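Side-chain contacts in outer surface protein (Bacillus cereus ATCC 14579, PDB 1X7F), which is of unknown function but probably acts as a 6-phospho-N-acetylmuramidase, splitting phosphorylated disaccharides recovered from the bacterial cell wall: residues I31-E36 with K77-H82; L92-A97 with S110-L115. All blocks are in the same frame, centred on the assembly; numbering follows the deposited sequence. Where two conformers were deposited one is given.

Interaction 1: residues I31-E36 with K77-H82; sequences ISLYPE and KEIINH
Ile79 meets Leu33 and Pro35 with a different branch for each. Its CG2 methyl lies 3.7 Å from Leu33 CD1, the closer of the two approaches, and the two side chains run past one another in opposite directions, so that the leucine's end reaches beside the isoleucine's short branch. The longer arm goes to the proline: Ile79 CD1 comes to 3.9 Å from Pro35 CB and 4.2 Å from Pro35 CG, two neighbouring carbons of the pyrrolidine ring. This division of labour follows from the first torsion of Ile79 (chi1 -65°), which sets CG1 beside the backbone N and turns CG2 anti to it. In the parallel (beta/alpha)8 barrel of the N-terminal region, Leu33 ends the first strand, 28-33, and Ile79 sits on helix 74-85, which follows the neighbouring strand 55-62. The contact thus belongs to the outer layer, between barrel wall and helices, near the strand's C-terminal end. Its tight part is the Leu33–Ile79 pair: both residues are buried, and Leu33 also rests on Tyr46 of helix 40-51. The Pro35 side is the more open one, with a slightly longer approach to Ile79, although the backbones come nearest here, 8.6 Å between Pro35 CA and Ile79 CA. The proline is partly exposed, opens a 3-10 turn, and touches Asp43 of helix 40-51. Glu78, one residue earlier on the helix than Ile79 and also partly exposed, forms a long, weak ion pair with Lys40.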
ATOM      1  N   ILE A  31      -1.213  -9.195  -7.595  1.00 34.15           N
ATOM      2  CA  ILE A  31      -2.530  -9.293  -8.252  1.00 33.93           C
ATOM      3  C   ILE A  31      -3.213 -10.576  -7.782  1.00 34.65           C
ATOM      4  O   ILE A  31      -2.537 -11.544  -7.401  1.00 33.84           O
ATOM      5  CB  ILE A  31      -2.384  -9.345  -9.808  1.00 35.24           C
ATOM      6  CG1 ILE A  31      -1.279 -10.344 -10.230  1.00 33.71           C
ATOM      7  CG2 ILE A  31      -2.120  -7.946 -10.376  1.00 35.49           C
ATOM      8  CD1 ILE A  31      -1.384 -10.892 -11.678  1.00 32.50           C
ATOM      9  N   SER A  32      -4.545 -10.605  -7.822  1.00 35.05           N
ATOM     10  CA  SER A  32      -5.260 -11.845  -7.507  1.00 34.77           C
ATOM     11  C   SER A  32      -5.817 -12.482  -8.762  1.00 35.63           C
ATOM     12  O   SER A  32      -6.175 -11.767  -9.698  1.00 36.53           O
ATOM     13  CB  SER A  32      -6.379 -11.593  -6.490  1.00 34.35           C
ATOM     14  OG  SER A  32      -5.821 -11.244  -5.240  1.00 32.13           O
ATOM     15  N   LEU A  33      -5.881 -13.821  -8.774  1.00 35.93           N
ATOM     16  CA  LEU A  33      -6.543 -14.585  -9.837  1.00 36.27           C
ATOM     17  C   LEU A  33      -7.642 -15.494  -9.288  1.00 36.22           C
ATOM     18  O   LEU A  33      -7.567 -15.964  -8.155  1.00 36.00           O
ATOM     19  CB  LEU A  33      -5.536 -15.445 -10.633  1.00 36.68           C
ATOM     20  CG  LEU A  33      -4.362 -14.747 -11.327  1.00 37.36           C
ATOM     21  CD1 LEU A  33      -3.516 -15.780 -12.052  1.00 38.99           C
ATOM     22  CD2 LEU A  33      -4.853 -13.689 -12.294  1.00 37.13           C
ATOM     23  N   TYR A  34      -8.661 -15.735 -10.110  1.00 36.13           N
ATOM     24  CA  TYR A  34      -9.750 -16.655  -9.775  1.00 35.37           C
ATOM     25  C   TYR A  34     -10.042 -17.405 -11.052  1.00 35.35           C
ATOM     26  O   TYR A  34     -11.039 -17.134 -11.723  1.00 35.59           O
ATOM     27  CB  TYR A  34     -10.992 -15.897  -9.247  1.00 35.40           C
ATOM     28  CG  TYR A  34     -10.650 -14.983  -8.084  1.00 35.25           C
ATOM     29  CD1 TYR A  34     -10.274 -13.663  -8.301  1.00 33.63           C
ATOM     30  CD2 TYR A  34     -10.649 -15.461  -6.776  1.00 35.04           C
ATOM     31  CE1 TYR A  34      -9.926 -12.823  -7.237  1.00 36.52           C
ATOM     32  CE2 TYR A  34     -10.289 -14.642  -5.713  1.00 36.54           C
ATOM     33  CZ  TYR A  34      -9.935 -13.326  -5.948  1.00 35.93           C
ATOM     34  OH  TYR A  34      -9.583 -12.522  -4.895  1.00 36.49           O
ATOM     35  N   PRO A  35      -9.158 -18.344 -11.404  1.00 35.51           N
ATOM     36  CA  PRO A  35      -9.204 -18.978 -12.718  1.00 35.68           C
ATOM     37  C   PRO A  35     -10.547 -19.625 -13.076  1.00 35.66           C
ATOM     38  O   PRO A  35     -10.916 -19.656 -14.254  1.00 34.90           O
ATOM     39  CB  PRO A  35      -8.080 -20.022 -12.640  1.00 36.02           C
ATOM     40  CG  PRO A  35      -7.153 -19.465 -11.621  1.00 35.30           C
ATOM     41  CD  PRO A  35      -8.062 -18.890 -10.580  1.00 34.85           C
ATOM     42  N   GLU A  36     -11.273 -20.124 -12.078  0.50 35.96           N
ATOM     43  CA  GLU A  36     -12.562 -20.782 -12.336  0.50 36.73           C
ATOM     44  C   GLU A  36     -13.632 -19.800 -12.817  0.50 37.03           C
ATOM     45  O   GLU A  36     -14.586 -20.198 -13.482  0.50 37.08           O
ATOM     46  CB  GLU A  36     -13.044 -21.573 -11.115  0.50 36.64           C
ATOM     47  CG  GLU A  36     -13.501 -20.728  -9.938  0.50 36.93           C
ATOM     48  CD  GLU A  36     -13.577 -21.530  -8.659  0.50 37.19           C
ATOM     49  OE1 GLU A  36     -12.509 -21.788  -8.063  0.50 37.04           O
ATOM     50  OE2 GLU A  36     -14.701 -21.893  -8.249  0.50 37.43           O
ATOM     51  N   LYS A  77      -1.626 -25.409 -13.489  1.00 47.22           N
ATOM     52  CA  LYS A  77      -0.207 -25.647 -13.750  1.00 46.79           C
ATOM     53  C   LYS A  77       0.347 -24.763 -14.874  1.00 46.01           C
ATOM     54  O   LYS A  77       1.501 -24.292 -14.791  1.00 45.48           O
ATOM     55  CB  LYS A  77       0.019 -27.119 -14.101  1.00 46.30           C
ATOM     56  CG  LYS A  77       1.378 -27.660 -13.723  1.00 47.08           C
ATOM     57  CD  LYS A  77       1.534 -29.078 -14.250  1.00 48.79           C
ATOM     58  CE  LYS A  77       2.276 -29.962 -13.262  1.00 50.83           C
ATOM     59  NZ  LYS A  77       1.483 -30.164 -12.010  1.00 51.69           N
ATOM     60  N   GLU A  78      -0.466 -24.559 -15.919  1.00 45.36           N
ATOM     61  CA  GLU A  78      -0.086 -23.682 -17.025  1.00 44.99           C
ATOM     62  C   GLU A  78      -0.017 -22.227 -16.562  1.00 44.71           C
ATOM     63  O   GLU A  78       1.002 -21.554 -16.753  1.00 44.76           O
ATOM     64  CB  GLU A  78      -1.060 -23.827 -18.199  1.00 45.00           C
ATOM     65  CG  GLU A  78      -0.733 -22.930 -19.388  1.00 45.36           C
ATOM     66  CD  GLU A  78      -1.416 -23.364 -20.684  1.00 45.65           C
ATOM     67  OE1 GLU A  78      -2.391 -24.148 -20.633  1.00 44.87           O
ATOM     68  OE2 GLU A  78      -0.970 -22.909 -21.765  1.00 47.00           O
ATOM     69  N   ILE A  79      -1.104 -21.759 -15.950  1.00 43.77           N
ATOM     70  CA  ILE A  79      -1.176 -20.410 -15.406  1.00 43.37           C
ATOM     71  C   ILE A  79      -0.001 -20.131 -14.464  1.00 43.13           C
ATOM     72  O   ILE A  79       0.672 -19.108 -14.611  1.00 42.77           O
ATOM     73  CB  ILE A  79      -2.541 -20.158 -14.701  1.00 42.88           C
ATOM     74  CG1 ILE A  79      -3.691 -20.198 -15.713  1.00 42.38           C
ATOM     75  CG2 ILE A  79      -2.536 -18.815 -14.004  1.00 42.27           C
ATOM     76  CD1 ILE A  79      -5.058 -20.434 -15.097  1.00 40.77           C
ATOM     77  N   ILE A  80       0.248 -21.046 -13.521  1.00 42.75           N
ATOM     78  CA  ILE A  80       1.323 -20.887 -12.529  1.00 42.65           C
ATOM     79  C   ILE A  80       2.716 -20.889 -13.176  1.00 42.66           C
ATOM     80  O   ILE A  80       3.615 -20.157 -12.736  1.00 42.98           O
ATOM     81  CB  ILE A  80       1.218 -21.950 -11.397  1.00 42.42           C
ATOM     82  CG1 ILE A  80       0.021 -21.647 -10.490  1.00 42.27           C
ATOM     83  CG2 ILE A  80       2.492 -21.987 -10.565  1.00 42.49           C
ATOM     84  CD1 ILE A  80      -0.370 -22.776  -9.541  1.00 41.81           C
ATOM     85  N   ASN A  81       2.878 -21.693 -14.222  1.00 41.82           N
ATOM     86  CA  ASN A  81       4.132 -21.742 -14.974  1.00 41.93           C
ATOM     87  C   ASN A  81       4.384 -20.421 -15.704  1.00 41.06           C
ATOM     88  O   ASN A  81       5.511 -19.923 -15.751  1.00 40.18           O
ATOM     89  CB  ASN A  81       4.118 -22.899 -15.973  1.00 41.54           C
ATOM     90  CG  ASN A  81       5.371 -23.743 -15.910  1.00 43.69           C
ATOM     91  OD1 ASN A  81       6.494 -23.243 -16.043  1.00 45.14           O
ATOM     92  ND2 ASN A  81       5.185 -25.047 -15.726  1.00 45.33           N
ATOM     93  N   HIS A  82       3.319 -19.866 -16.274  1.00 40.33           N
ATOM     94  CA  HIS A  82       3.389 -18.571 -16.920  1.00 40.31           C
ATOM     95  C   HIS A  82       3.775 -17.510 -15.884  1.00 40.03           C
ATOM     96  O   HIS A  82       4.613 -16.653 -16.158  1.00 40.05           O
ATOM     97  CB  HIS A  82       2.055 -18.245 -17.585  1.00 40.29           C
ATOM     98  CG  HIS A  82       2.102 -17.043 -18.471  1.00 41.25           C
ATOM     99  ND1 HIS A  82       1.584 -15.820 -18.093  1.00 41.23           N
ATOM    100  CD2 HIS A  82       2.611 -16.873 -19.715  1.00 40.16           C
ATOM    101  CE1 HIS A  82       1.770 -14.950 -19.069  1.00 41.69           C
ATOM    102  NE2 HIS A  82       2.387 -15.565 -20.065  1.00 41.41           N
TER

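Interaction 2: residues L92-A97 with S110-L115; sequences LDVAPA and SFFAEL
A 2.8 Å backbone hydrogen bond from Glu114 N to Ser110 O closes the helical turn that presents Phe112 to Leu92 and Val94. Across the contact itself everything is apolar. Val94 CG2 comes to 3.6 Å from Phe112 CE1, approaching the ring obliquely, while Leu92 CD1 lies at the edge of the same ring, near its plane and 4.1 Å from Phe112 CD1. Both aliphatic groups therefore use the CD1–CE1 side of the phenyl. Val94 reaches it because CG1 is anti to the backbone N (chi1 -176°), which leaves CG2 beside that N and facing the helix. The same Leu92 methyl has a second neighbour one turn further along: it is 3.6 Å from Leu115 CD1, where the two leucines meet at about a right angle. Leu92 takes a first torsion that falls between staggered positions (chi1 -107°), and in this conformation its CD1 is directed at both partners. The buried end of the contact is this leucine pair, since Leu115 also packs on Phe76 and Ile80 of helix 74-85; Phe112 and Val94 are partly exposed, with Phe99 flanking the valine. The axes of strand 92-94 and helix 110-115 are 11.1 Å apart at their closest and run at 135°, midway between perpendicular and antiparallel. Strand 89-94, this short helix and the adjoining parallel strand 119-122 form a beta-alpha-beta crossover, as between successive strands of a TIM barrel.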
ATOM      1  N   LEU A  92      -1.104 -19.870  -3.015  1.00 41.14           N
ATOM      2  CA  LEU A  92      -2.383 -20.572  -3.194  1.00 43.96           C
ATOM      3  C   LEU A  92      -3.261 -20.574  -1.948  1.00 45.32           C
ATOM      4  O   LEU A  92      -2.823 -20.950  -0.862  1.00 44.75           O
ATOM      5  CB  LEU A  92      -2.161 -22.024  -3.629  1.00 43.90           C
ATOM      6  CG  LEU A  92      -2.464 -22.442  -5.072  1.00 45.75           C
ATOM      7  CD1 LEU A  92      -1.983 -23.870  -5.302  1.00 46.34           C
ATOM      8  CD2 LEU A  92      -3.958 -22.334  -5.399  1.00 46.96           C
ATOM      9  N   ASP A  93      -4.507 -20.145  -2.121  1.00 47.92           N
ATOM     10  CA  ASP A  93      -5.541 -20.364  -1.115  1.00 51.05           C
ATOM     11  C   ASP A  93      -6.519 -21.427  -1.618  1.00 52.07           C
ATOM     12  O   ASP A  93      -7.290 -21.195  -2.555  1.00 52.53           O
ATOM     13  CB  ASP A  93      -6.271 -19.064  -0.776  1.00 51.21           C
ATOM     14  CG  ASP A  93      -6.918 -19.098   0.593  1.00 53.23           C
ATOM     15  OD1 ASP A  93      -7.213 -20.212   1.094  1.00 55.58           O
ATOM     16  OD2 ASP A  93      -7.165 -18.056   1.243  1.00 55.71           O
ATOM     17  N   VAL A  94      -6.462 -22.600  -1.004  1.00 53.99           N
ATOM     18  CA  VAL A  94      -7.318 -23.719  -1.401  1.00 55.88           C
ATOM     19  C   VAL A  94      -8.357 -23.981  -0.305  1.00 56.92           C
ATOM     20  O   VAL A  94      -8.020 -24.016   0.885  1.00 57.10           O
ATOM     21  CB  VAL A  94      -6.484 -25.001  -1.726  1.00 55.97           C
ATOM     22  CG1 VAL A  94      -7.372 -26.140  -2.224  1.00 55.38           C
ATOM     23  CG2 VAL A  94      -5.393 -24.694  -2.758  1.00 56.42           C
ATOM     24  N   ALA A  95      -9.619 -24.120  -0.713  1.00 58.37           N
ATOM     25  CA  ALA A  95     -10.716 -24.445   0.206  1.00 59.78           C
ATOM     26  C   ALA A  95     -10.501 -25.821   0.862  1.00 60.49           C
ATOM     27  O   ALA A  95     -10.353 -26.832   0.158  1.00 60.14           O
ATOM     28  CB  ALA A  95     -12.058 -24.396  -0.524  1.00 59.66           C
ATOM     29  N   PRO A  96     -10.454 -25.849   2.201  1.00 61.34           N
ATOM     30  CA  PRO A  96     -10.266 -27.094   2.960  1.00 62.20           C
ATOM     31  C   PRO A  96     -11.316 -28.184   2.711  1.00 62.70           C
ATOM     32  O   PRO A  96     -11.153 -29.301   3.196  1.00 63.06           O
ATOM     33  CB  PRO A  96     -10.311 -26.622   4.419  1.00 62.30           C
ATOM     34  CG  PRO A  96      -9.867 -25.206   4.343  1.00 61.68           C
ATOM     35  CD  PRO A  96     -10.533 -24.681   3.099  1.00 61.47           C
ATOM     36  N   ALA A  97     -12.371 -27.859   1.964  1.00 63.44           N
ATOM     37  CA  ALA A  97     -13.407 -28.834   1.609  1.00 64.15           C
ATOM     38  C   ALA A  97     -13.046 -29.658   0.370  1.00 64.54           C
ATOM     39  O   ALA A  97     -13.414 -30.837   0.275  1.00 64.30           O
ATOM     40  CB  ALA A  97     -14.754 -28.141   1.417  1.00 64.28           C
ATOM     41  N   SER A 110       2.700 -31.708  -1.052  1.00 47.96           N
ATOM     42  CA  SER A 110       3.294 -32.038  -2.351  1.00 46.83           C
ATOM     43  C   SER A 110       2.437 -31.586  -3.531  1.00 46.20           C
ATOM     44  O   SER A 110       2.969 -31.094  -4.531  1.00 46.12           O
ATOM     45  CB  SER A 110       3.583 -33.546  -2.451  1.00 46.79           C
ATOM     46  OG  SER A 110       2.555 -34.324  -1.847  1.00 46.17           O
ATOM     47  N   PHE A 111       1.117 -31.742  -3.408  1.00 45.54           N
ATOM     48  CA  PHE A 111       0.186 -31.294  -4.451  1.00 45.51           C
ATOM     49  C   PHE A 111       0.355 -29.802  -4.800  1.00 45.70           C
ATOM     50  O   PHE A 111       0.252 -29.423  -5.971  1.00 45.71           O
ATOM     51  CB  PHE A 111      -1.269 -31.599  -4.065  1.00 45.59           C
ATOM     52  CG  PHE A 111      -2.286 -31.057  -5.047  1.00 45.39           C
ATOM     53  CD1 PHE A 111      -2.542 -31.726  -6.247  1.00 45.57           C
ATOM     54  CD2 PHE A 111      -2.976 -29.870  -4.779  1.00 46.34           C
ATOM     55  CE1 PHE A 111      -3.472 -31.224  -7.164  1.00 45.43           C
ATOM     56  CE2 PHE A 111      -3.907 -29.358  -5.691  1.00 47.08           C
ATOM     57  CZ  PHE A 111      -4.156 -30.042  -6.885  1.00 45.62           C
ATOM     58  N   PHE A 112       0.608 -28.968  -3.789  1.00 45.39           N
ATOM     59  CA  PHE A 112       0.844 -27.538  -4.006  1.00 45.90           C
ATOM     60  C   PHE A 112       2.202 -27.292  -4.669  1.00 45.91           C
ATOM     61  O   PHE A 112       2.344 -26.381  -5.491  1.00 45.60           O
ATOM     62  CB  PHE A 112       0.726 -26.750  -2.692  1.00 46.13           C
ATOM     63  CG  PHE A 112      -0.515 -27.090  -1.892  1.00 47.08           C
ATOM     64  CD1 PHE A 112      -1.787 -26.759  -2.368  1.00 47.88           C
ATOM     65  CD2 PHE A 112      -0.414 -27.745  -0.661  1.00 48.02           C
ATOM     66  CE1 PHE A 112      -2.938 -27.079  -1.631  1.00 48.55           C
ATOM     67  CE2 PHE A 112      -1.560 -28.068   0.085  1.00 48.37           C
ATOM     68  CZ  PHE A 112      -2.824 -27.736  -0.402  1.00 47.84           C
ATOM     69  N   ALA A 113       3.185 -28.125  -4.318  1.00 46.19           N
ATOM     70  CA  ALA A 113       4.514 -28.091  -4.937  1.00 46.15           C
ATOM     71  C   ALA A 113       4.451 -28.447  -6.424  1.00 46.09           C
ATOM     72  O   ALA A 113       5.053 -27.758  -7.255  1.00 46.28           O
ATOM     73  CB  ALA A 113       5.471 -29.029  -4.203  1.00 45.83           C
ATOM     74  N   GLU A 114       3.706 -29.510  -6.744  1.00 45.52           N
ATOM     75  CA  GLU A 114       3.553 -29.988  -8.123  1.00 45.39           C
ATOM     76  C   GLU A 114       2.916 -28.953  -9.053  1.00 44.86           C
ATOM     77  O   GLU A 114       3.235 -28.908 -10.244  1.00 44.94           O
ATOM     78  CB  GLU A 114       2.756 -31.303  -8.169  1.00 45.27           C
ATOM     79  CG  GLU A 114       3.361 -32.467  -7.386  1.00 47.16           C
ATOM     80  CD  GLU A 114       4.670 -32.992  -7.974  1.00 48.53           C
ATOM     81  OE1 GLU A 114       5.675 -32.234  -8.023  1.00 49.52           O
ATOM     82  OE2 GLU A 114       4.700 -34.177  -8.369  1.00 49.19           O
ATOM     83  N   LEU A 115       2.014 -28.136  -8.509  1.00 44.38           N
ATOM     84  CA  LEU A 115       1.428 -27.025  -9.263  1.00 44.48           C
ATOM     85  C   LEU A 115       2.456 -25.954  -9.604  1.00 44.03           C
ATOM     86  O   LEU A 115       2.391 -25.341 -10.669  1.00 44.05           O
ATOM     87  CB  LEU A 115       0.272 -26.374  -8.495  1.00 44.15           C
ATOM     88  CG  LEU A 115      -1.079 -27.082  -8.408  1.00 44.29           C
ATOM     89  CD1 LEU A 115      -2.153 -26.040  -8.167  1.00 41.88           C
ATOM     90  CD2 LEU A 115      -1.392 -27.903  -9.664  1.00 42.87           C
TER

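In the fold
Both contacts press a helix of the outer layer against the wall of one parallel barrel, and their centres are 13 Å apart. Interaction 1 is the more buried, though it joins less surface: helix 74-85 leans on the first strand, not a direct chain neighbour. Interaction 2 is partly buried, pairs a strand with the very next helix, and brings in an aromatic ring where interaction 1 is purely aliphatic. Neither has a hydrogen bond across its own segments. Polar chemistry appears instead between the two helices, where Lys77 NZ probably donates to Glu114 O at 2.8 Å, while Ile80 CG2 packs 3.4 Å from Leu115 O.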